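Local coordinates for protein hypothetical hydrolase (Bacteroides thetaiotaomicron, PDB 3TC9) that is of unproven function but probably serves as an auxiliary nutrient-binding protein, joining an immunoglobulin-like IPT/TIG domain to a six-bladed beta-propeller, at residues I286-V289 against N290-Y293. Sequence-based numbering, arbitrary orientation.
Sequences IVVV and NQHY
The carbonyl oxygen of Val288 is gripped by two backbone amides as the chain turns back on itself. Gln291 N reaches Val288 O at 3.3 Å and His292 N reaches it at 3.0 Å; both bonds are weak, and they bring the two amides round to a single acceptor. The His292 bond is strongly bent (128°). The sounder link closes the base of the turn, where Val288 N donates to Tyr293 O over 3.0 Å, meeting that oxygen almost head-on. Val289 and Asn290 have backbone angles close to those of the two middle residues of a type I turn spanning Val288 to Gln291, whereas His292 adopts the left-handed helical conformation (phi 58°), which turns the chain toward Tyr293.

Beside the turn the side chains of Val288 and Tyr293 lie next to each other and point the same way. A beta-branched valine offers a methyl to each neighbour: CG2 rests 3.6 Å from Tyr293 CE1, approaching the ring obliquely, while CG1 presses on Gln291 CB at 3.4 Å. Gln291 CB in turn sits at the edge of the tyrosine ring, in its plane. Tyrosine combines an apolar ring for Val288 with a hydroxyl hydrogen-bonded to Trp271; its chi1 of 77° places CG between the backbone N and the carbonyl carbon, keeping the ring alongside Val288. With an alanine at Tyr293, lacking ring and hydroxyl, a gap would probably open beside Val288 CG2 and Trp271 NE1 would lose this partner.

Asn290 suits its place because one amide can both donate, ND2 to Gly270 O, and accept, OD1 from Glu272 N. His292 ND1 accepts from Ala333 N, just before strand 334-341 of the next blade. The whole is a tight connection between antiparallel strands 283-288 and 293-300, a beta-hairpin within a four-stranded blade of the six-bladed beta-propeller.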
loop_
_atom_site.group_PDB
_atom_site.type_symbol
_atom_site.label_atom_id
_atom_site.label_comp_id
_atom_site.label_asym_id
_atom_site.label_seq_id
_atom_site.Cartn_x
_atom_site.Cartn_y
_atom_site.Cartn_z
ATOM N N ILE B 286 8.150 -11.723 22.023
ATOM C CA ILE B 286 8.589 -12.953 22.651
ATOM C C ILE B 286 7.301 -13.776 22.786
ATOM O O ILE B 286 6.402 -13.407 23.550
ATOM C CB ILE B 286 9.361 -12.678 23.971
ATOM C CG1 ILE B 286 10.673 -11.901 23.661
ATOM C CG2 ILE B 286 9.638 -13.998 24.722
ATOM C CD1 ILE B 286 11.544 -11.520 24.849
ATOM N N VAL B 287 7.167 -14.809 21.928
ATOM C CA VAL B 287 5.975 -15.630 21.824
ATOM C C VAL B 287 6.165 -16.857 22.663
ATOM O O VAL B 287 6.974 -17.735 22.290
ATOM C CB VAL B 287 5.685 -15.956 20.333
ATOM C CG1 VAL B 287 4.477 -16.891 20.158
ATOM C CG2 VAL B 287 5.518 -14.663 19.514
ATOM N N VAL B 288 5.399 -16.928 23.797
ATOM C CA VAL B 288 5.500 -18.060 24.730
ATOM C C VAL B 288 4.488 -19.154 24.343
ATOM O O VAL B 288 3.306 -19.114 24.705
ATOM C CB VAL B 288 5.424 -17.690 26.223
ATOM C CG1 VAL B 288 5.968 -18.840 27.068
ATOM C CG2 VAL B 288 6.216 -16.416 26.491
ATOM N N VAL B 289 4.999 -20.123 23.584
ATOM C CA VAL B 289 4.281 -21.264 23.008
ATOM C C VAL B 289 3.544 -22.084 24.090
ATOM O O VAL B 289 2.367 -22.408 23.897
ATOM C CB VAL B 289 5.266 -22.164 22.213
ATOM C CG1 VAL B 289 4.539 -23.306 21.492
ATOM C CG2 VAL B 289 6.072 -21.334 21.221
ATOM N N ASN B 290 4.211 -22.418 25.212
ATOM C CA ASN B 290 3.579 -23.285 26.197
ATOM C C ASN B 290 2.920 -22.523 27.363
ATOM O O ASN B 290 2.463 -23.170 28.317
ATOM C CB ASN B 290 4.601 -24.298 26.728
ATOM C CG ASN B 290 5.700 -23.690 27.559
ATOM O OD1 ASN B 290 6.035 -22.501 27.440
ATOM N ND2 ASN B 290 6.264 -24.493 28.440
ATOM N N GLN B 291 2.835 -21.172 27.286
ATOM C CA GLN B 291 2.247 -20.359 28.361
ATOM C C GLN B 291 1.157 -19.398 27.845
ATOM O O GLN B 291 0.476 -18.736 28.630
ATOM C CB GLN B 291 3.339 -19.608 29.153
ATOM C CG GLN B 291 4.343 -20.524 29.872
ATOM C CD GLN B 291 3.731 -21.429 30.933
ATOM O OE1 GLN B 291 2.699 -21.135 31.545
ATOM N NE2 GLN B 291 4.373 -22.552 31.198
ATOM N N HIS B 292 0.942 -19.414 26.529
ATOM C CA HIS B 292 -0.139 -18.780 25.759
ATOM C C HIS B 292 -0.244 -17.270 25.935
ATOM O O HIS B 292 -1.339 -16.730 26.127
ATOM C CB HIS B 292 -1.455 -19.478 26.114
ATOM C CG HIS B 292 -1.240 -20.940 26.298
ATOM N ND1 HIS B 292 -0.933 -21.753 25.224
ATOM C CD2 HIS B 292 -1.126 -21.659 27.441
ATOM C CE1 HIS B 292 -0.715 -22.956 25.733
ATOM N NE2 HIS B 292 -0.810 -22.947 27.063
ATOM N N TYR B 293 0.894 -16.582 25.783
ATOM C CA TYR B 293 0.935 -15.127 25.881
ATOM C C TYR B 293 2.150 -14.604 25.126
ATOM O O TYR B 293 3.057 -15.364 24.744
ATOM C CB TYR B 293 0.894 -14.641 27.356
ATOM C CG TYR B 293 2.180 -14.764 28.144
ATOM C CD1 TYR B 293 2.741 -16.012 28.413
ATOM C CD2 TYR B 293 2.776 -13.647 28.716
ATOM C CE1 TYR B 293 3.903 -16.136 29.178
ATOM C CE2 TYR B 293 3.934 -13.759 29.485
ATOM C CZ TYR B 293 4.506 -15.002 29.698
ATOM O OH TYR B 293 5.652 -15.122 30.451
#